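Local coordinates for pentafunctional AROM polypeptide (Schizosaccharomyces pombe, PDB 5SWV), which catalyses five consecutive steps of the shikimate pathway, the portion in this structure carrying the 3-dehydroquinate dehydratase and shikimate dehydrogenase activities, at residues T352-D366 with K496-A510. Residues are numbered along the deposited sequence; the frame is centred on the assembly and turned at random.
Sequences TDWRGIYDTFANALD and KCCNGLEALVRQGLA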
loop_
_atom_site.group_PDB
_atom_site.type_symbol
_atom_site.label_atom_id
_atom_site.label_comp_id
_atom_site.label_asym_id
_atom_site.label_seq_id
_atom_site.Cartn_x
_atom_site.Cartn_y
_atom_site.Cartn_z
ATOM N N THR A 352 1.552 -0.176 -14.787
ATOM C CA THR A 352 2.085 -0.864 -13.612
ATOM C C THR A 352 3.170 -1.885 -13.922
ATOM O O THR A 352 3.631 -2.558 -13.008
ATOM C CB THR A 352 0.980 -1.611 -12.866
ATOM O OG1 THR A 352 0.356 -2.512 -13.770
ATOM C CG2 THR A 352 -0.039 -0.656 -12.317
ATOM N N ASP A 353 3.602 -2.009 -15.176
ATOM C CA ASP A 353 4.646 -2.991 -15.509
ATOM C C ASP A 353 5.879 -2.849 -14.601
ATOM O O ASP A 353 6.352 -3.829 -14.031
ATOM C CB ASP A 353 5.028 -2.923 -16.998
ATOM C CG ASP A 353 3.927 -3.504 -17.934
ATOM O OD1 ASP A 353 3.089 -4.338 -17.484
ATOM O OD2 ASP A 353 3.905 -3.127 -19.130
ATOM N N TRP A 354 6.354 -1.623 -14.417
ATOM C CA TRP A 354 7.474 -1.365 -13.497
ATOM C C TRP A 354 7.224 -1.802 -12.043
ATOM O O TRP A 354 8.160 -2.190 -11.341
ATOM C CB TRP A 354 7.886 0.113 -13.531
ATOM C CG TRP A 354 6.964 1.051 -12.840
ATOM C CD1 TRP A 354 5.806 1.571 -13.330
ATOM C CD2 TRP A 354 7.117 1.586 -11.521
ATOM N NE1 TRP A 354 5.223 2.402 -12.399
ATOM C CE2 TRP A 354 6.014 2.438 -11.286
ATOM C CE3 TRP A 354 8.087 1.436 -10.520
ATOM C CZ2 TRP A 354 5.855 3.147 -10.100
ATOM C CZ3 TRP A 354 7.935 2.136 -9.334
ATOM C CH2 TRP A 354 6.818 2.981 -9.132
ATOM N N ARG A 355 5.973 -1.721 -11.597
ATOM C CA ARG A 355 5.620 -2.079 -10.232
ATOM C C ARG A 355 5.907 -3.555 -9.960
ATOM O O ARG A 355 6.281 -3.919 -8.846
ATOM C CB ARG A 355 4.148 -1.761 -9.951
ATOM C CG ARG A 355 3.806 -0.272 -10.015
ATOM C CD ARG A 355 4.390 0.515 -8.843
ATOM N NE ARG A 355 3.901 -0.112 -7.637
ATOM C CZ ARG A 355 2.683 0.060 -7.144
ATOM N NH1 ARG A 355 1.824 0.915 -7.685
ATOM N NH2 ARG A 355 2.326 -0.620 -6.076
ATOM N N GLY A 356 5.746 -4.402 -10.976
ATOM C CA GLY A 356 6.129 -5.798 -10.871
ATOM C C GLY A 356 7.572 -5.968 -10.422
ATOM O O GLY A 356 7.890 -6.887 -9.655
ATOM N N ILE A 357 8.439 -5.075 -10.900
ATOM C CA ILE A 357 9.850 -5.070 -10.525
ATOM C C ILE A 357 10.032 -4.404 -9.179
ATOM O O ILE A 357 10.538 -5.011 -8.255
ATOM C CB ILE A 357 10.710 -4.362 -11.588
ATOM C CG1 ILE A 357 10.549 -5.086 -12.942
ATOM C CG2 ILE A 357 12.179 -4.348 -11.169
ATOM C CD1 ILE A 357 11.150 -4.352 -14.117
ATOM N N TYR A 358 9.593 -3.164 -9.074
ATOM C CA TYR A 358 9.742 -2.399 -7.863
ATOM C C TYR A 358 9.197 -3.110 -6.637
ATOM O O TYR A 358 9.915 -3.293 -5.662
ATOM C CB TYR A 358 9.060 -1.039 -8.013
ATOM C CG TYR A 358 9.245 -0.169 -6.808
ATOM C CD1 TYR A 358 8.347 -0.224 -5.755
ATOM C CD2 TYR A 358 10.348 0.678 -6.696
ATOM C CE1 TYR A 358 8.528 0.555 -4.622
ATOM C CE2 TYR A 358 10.536 1.472 -5.577
ATOM C CZ TYR A 358 9.626 1.403 -4.539
ATOM O OH TYR A 358 9.782 2.158 -3.411
ATOM N N ASP A 359 7.927 -3.503 -6.688
ATOM C CA ASP A 359 7.238 -4.087 -5.527
ATOM C C ASP A 359 7.818 -5.444 -5.116
ATOM O O ASP A 359 7.711 -5.845 -3.945
ATOM C CB ASP A 359 5.741 -4.307 -5.792
ATOM C CG ASP A 359 4.949 -3.021 -6.023
ATOM O OD1 ASP A 359 5.485 -1.890 -5.967
ATOM O OD2 ASP A 359 3.732 -3.162 -6.265
ATOM N N THR A 360 8.380 -6.174 -6.078
ATOM C CA THR A 360 8.996 -7.465 -5.787
ATOM C C THR A 360 10.229 -7.259 -4.901
ATOM O O THR A 360 10.361 -7.913 -3.878
ATOM C CB THR A 360 9.351 -8.211 -7.081
ATOM O OG1 THR A 360 8.151 -8.481 -7.799
ATOM C CG2 THR A 360 10.049 -9.516 -6.793
ATOM N N PHE A 361 11.103 -6.333 -5.294
ATOM C CA PHE A 361 12.258 -5.948 -4.487
ATOM C C PHE A 361 11.834 -5.374 -3.143
ATOM O O PHE A 361 12.351 -5.777 -2.103
ATOM C CB PHE A 361 13.150 -4.941 -5.237
ATOM C CG PHE A 361 14.064 -5.582 -6.250
ATOM C CD1 PHE A 361 15.205 -6.263 -5.847
ATOM C CD2 PHE A 361 13.792 -5.503 -7.606
ATOM C CE1 PHE A 361 16.040 -6.864 -6.772
ATOM C CE2 PHE A 361 14.636 -6.097 -8.541
ATOM C CZ PHE A 361 15.755 -6.783 -8.119
ATOM N N ALA A 362 10.875 -4.456 -3.162
ATOM C CA ALA A 362 10.386 -3.843 -1.921
ATOM C C ALA A 362 10.047 -4.893 -0.851
ATOM O O ALA A 362 10.423 -4.725 0.308
ATOM C CB ALA A 362 9.185 -2.952 -2.195
ATOM N N ASN A 363 9.387 -5.979 -1.262
ATOM C CA ASN A 363 9.006 -7.071 -0.356
ATOM C C ASN A 363 10.096 -8.098 -0.084
ATOM O O ASN A 363 10.147 -8.658 1.011
ATOM C CB ASN A 363 7.735 -7.791 -0.856
ATOM C CG ASN A 363 6.471 -6.992 -0.576
ATOM O OD1 ASN A 363 5.787 -7.213 0.438
ATOM N ND2 ASN A 363 6.174 -6.026 -1.450
ATOM N N ALA A 364 10.951 -8.352 -1.067
ATOM C CA ALA A 364 11.999 -9.371 -0.927
ATOM C C ALA A 364 13.182 -8.957 -0.057
ATOM O O ALA A 364 13.941 -9.826 0.353
ATOM C CB ALA A 364 12.507 -9.807 -2.295
ATOM N N LEU A 365 13.331 -7.660 0.237
ATOM C CA LEU A 365 14.557 -7.133 0.862
ATOM C C LEU A 365 14.697 -7.220 2.390
ATOM O O LEU A 365 15.823 -7.140 2.881
ATOM C CB LEU A 365 14.794 -5.681 0.430
ATOM C CG LEU A 365 15.344 -5.456 -0.988
ATOM C CD1 LEU A 365 15.259 -3.977 -1.329
ATOM C CD2 LEU A 365 16.771 -5.964 -1.170
ATOM N N ASP A 366 13.590 -7.378 3.128
ATOM C CA ASP A 366 13.590 -7.364 4.611
ATOM C C ASP A 366 14.091 -5.998 5.124
ATOM O O ASP A 366 13.557 -4.975 4.685
ATOM C CB ASP A 366 14.365 -8.563 5.205
ATOM C CG ASP A 366 13.747 -9.901 4.836
ATOM O OD1 ASP A 366 12.520 -10.049 5.038
ATOM O OD2 ASP A 366 14.478 -10.805 4.361
ATOM N N LYS A 496 19.090 -14.585 -3.068
ATOM C CA LYS A 496 17.656 -14.672 -2.796
ATOM C C LYS A 496 16.987 -14.441 -4.152
ATOM O O LYS A 496 17.186 -13.395 -4.746
ATOM C CB LYS A 496 17.268 -13.585 -1.776
ATOM C CG LYS A 496 16.056 -13.857 -0.876
ATOM C CD LYS A 496 16.127 -12.948 0.368
ATOM C CE LYS A 496 15.092 -13.278 1.452
ATOM N NZ LYS A 496 13.834 -12.474 1.356
ATOM N N CYS A 497 16.249 -15.421 -4.670
ATOM C CA CYS A 497 15.746 -15.367 -6.056
ATOM C C CYS A 497 14.241 -15.202 -6.154
ATOM O O CYS A 497 13.501 -15.782 -5.367
ATOM C CB CYS A 497 16.129 -16.630 -6.808
ATOM S SG CYS A 497 17.903 -16.787 -7.036
ATOM N N CYS A 498 13.817 -14.422 -7.150
ATOM C CA CYS A 498 12.414 -14.209 -7.487
ATOM C C CYS A 498 12.194 -14.453 -8.961
ATOM O O CYS A 498 13.090 -14.215 -9.768
ATOM C CB CYS A 498 12.018 -12.781 -7.189
ATOM S SG CYS A 498 12.350 -12.301 -5.501
ATOM N N ASN A 499 10.988 -14.891 -9.310
ATOM C CA ASN A 499 10.660 -15.227 -10.691
ATOM C C ASN A 499 9.663 -14.263 -11.294
ATOM O O ASN A 499 9.055 -13.464 -10.582
ATOM C CB ASN A 499 10.196 -16.692 -10.818
ATOM C CG ASN A 499 8.809 -16.961 -10.235
ATOM O OD1 ASN A 499 8.189 -16.136 -9.547
ATOM N ND2 ASN A 499 8.319 -18.154 -10.519
ATOM N N GLY A 500 9.500 -14.363 -12.608
ATOM C CA GLY A 500 8.683 -13.429 -13.373
ATOM C C GLY A 500 7.201 -13.563 -13.125
ATOM O O GLY A 500 6.435 -12.645 -13.373
ATOM N N LEU A 501 6.790 -14.716 -12.638
ATOM C CA LEU A 501 5.402 -14.905 -12.261
ATOM C C LEU A 501 5.055 -14.053 -11.038
ATOM O O LEU A 501 4.003 -13.414 -10.997
ATOM C CB LEU A 501 5.132 -16.387 -12.013
ATOM C CG LEU A 501 3.668 -16.829 -11.930
ATOM C CD1 LEU A 501 2.820 -16.205 -13.047
ATOM C CD2 LEU A 501 3.593 -18.360 -11.951
ATOM N N GLU A 502 5.960 -14.013 -10.063
ATOM C CA GLU A 502 5.779 -13.112 -8.944
ATOM C C GLU A 502 5.581 -11.673 -9.423
ATOM O O GLU A 502 4.651 -11.006 -8.989
ATOM C CB GLU A 502 6.938 -13.193 -7.958
ATOM C CG GLU A 502 6.921 -12.043 -6.962
ATOM C CD GLU A 502 7.734 -12.294 -5.733
ATOM O OE1 GLU A 502 8.461 -13.303 -5.692
ATOM O OE2 GLU A 502 7.637 -11.455 -4.816
ATOM N N ALA A 503 6.447 -11.203 -10.308
ATOM C CA ALA A 503 6.319 -9.842 -10.819
ATOM C C ALA A 503 5.014 -9.607 -11.546
ATOM O O ALA A 503 4.382 -8.584 -11.334
ATOM C CB ALA A 503 7.475 -9.494 -11.734
ATOM N N LEU A 504 4.622 -10.548 -12.399
ATOM C CA LEU A 504 3.327 -10.484 -13.105
ATOM C C LEU A 504 2.160 -10.353 -12.124
ATOM O O LEU A 504 1.235 -9.568 -12.348
ATOM C CB LEU A 504 3.091 -11.725 -13.981
ATOM C CG LEU A 504 1.984 -11.614 -15.067
ATOM C CD1 LEU A 504 2.406 -12.492 -16.244
ATOM C CD2 LEU A 504 0.519 -11.939 -14.661
ATOM N N VAL A 505 2.211 -11.122 -11.044
ATOM C CA VAL A 505 1.167 -11.066 -10.041
ATOM C C VAL A 505 1.113 -9.711 -9.364
ATOM O O VAL A 505 0.023 -9.178 -9.161
ATOM C CB VAL A 505 1.321 -12.189 -9.004
ATOM C CG1 VAL A 505 0.462 -11.938 -7.765
ATOM C CG2 VAL A 505 0.945 -13.514 -9.646
ATOM N N ARG A 506 2.270 -9.154 -9.031
ATOM C CA ARG A 506 2.321 -7.842 -8.392
ATOM C C ARG A 506 1.931 -6.671 -9.318
ATOM O O ARG A 506 1.476 -5.647 -8.814
ATOM C CB ARG A 506 3.681 -7.620 -7.731
ATOM C CG ARG A 506 3.990 -8.626 -6.621
ATOM C CD ARG A 506 5.166 -8.195 -5.746
ATOM N NE ARG A 506 5.666 -9.229 -4.819
ATOM C CZ ARG A 506 5.189 -9.489 -3.591
ATOM N NH1 ARG A 506 4.154 -8.836 -3.077
ATOM N NH2 ARG A 506 5.762 -10.431 -2.864
ATOM N N GLN A 507 2.092 -6.820 -10.643
ATOM C CA GLN A 507 1.568 -5.830 -11.625
ATOM C C GLN A 507 0.075 -5.729 -11.556
ATOM O O GLN A 507 -0.476 -4.626 -11.508
ATOM C CB GLN A 507 1.885 -6.199 -13.071
ATOM C CG GLN A 507 3.333 -6.019 -13.448
ATOM C CD GLN A 507 3.664 -6.669 -14.777
ATOM O OE1 GLN A 507 2.753 -7.044 -15.538
ATOM N NE2 GLN A 507 4.978 -6.811 -15.067
ATOM N N GLY A 508 -0.562 -6.899 -11.605
ATOM C CA GLY A 508 -1.999 -7.026 -11.440
ATOM C C GLY A 508 -2.484 -6.454 -10.125
ATOM O O GLY A 508 -3.487 -5.760 -10.107
ATOM N N LEU A 509 -1.771 -6.723 -9.033
ATOM C CA LEU A 509 -2.180 -6.229 -7.712
ATOM C C LEU A 509 -2.102 -4.704 -7.616
ATOM O O LEU A 509 -2.983 -4.067 -7.057
ATOM C CB LEU A 509 -1.376 -6.901 -6.590
ATOM C CG LEU A 509 -1.657 -8.402 -6.406
ATOM C CD1 LEU A 509 -0.631 -9.053 -5.486
ATOM C CD2 LEU A 509 -3.051 -8.643 -5.869
ATOM N N ALA A 510 -1.061 -4.126 -8.190
ATOM C CA ALA A 510 -0.964 -2.675 -8.327
ATOM C C ALA A 510 -2.135 -2.078 -9.123
ATOM O O ALA A 510 -2.675 -1.034 -8.758
ATOM C CB ALA A 510 0.352 -2.314 -8.996
HETATM O O HOH W 1 -0.832 0.384 -6.927
HETATM O O HOH W 2 1.765 -5.245 -6.049
HETATM O O HOH W 3 9.163 -10.454 -2.878
HETATM O O HOH W 4 3.894 -9.377 -0.294
#
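K496 NZ donates to A364 O at 2.8 Å, tying the last strand of a parallel six-stranded sheet to the C-terminal part of helix 353-364; its salt bridge to D366 OD2 is weak, and D366 is poorly ordered. That sheet has the 3-2-1-4-5-6 order of a Rossmann-like fold, as expected for the nucleotide-binding domain of a shikimate dehydrogenase. Past the strand, helix 500-510 crosses helix 353-364 at 111°, with axes 7.3 Å apart.

R506 and Q507 contribute about equally to this crossing. The R506 chain, extended from CG to NE, enters a hole formed by G356, D359, T360 and N363 as a knob. E502 OE2 receives both NE and NH2 in the guanidinium plane, which fixes the group's rotation. The N363 amide stacks over one guanidinium face, the planes 9° apart; its ND2 donates to D359 O at 2.9 Å. Water 4 links N363 OD1 to R506 NH1, and F522 makes a cation-pi contact with R506. D359 holds the R355 guanidinium side-on through NE and NH2.

The nearest CA atoms are those of G356 and A503, 4.0 Å apart. Q507 CG lies 3.5 Å from T352 O and 3.8 Å from G356 CA. T360 OG1 packs against R506 CD, while T360 CG2, anti to the backbone N, reaches C498 CB at 3.8 Å. A510 CB lies 3.6 Å above one face of the R355 guanidinium.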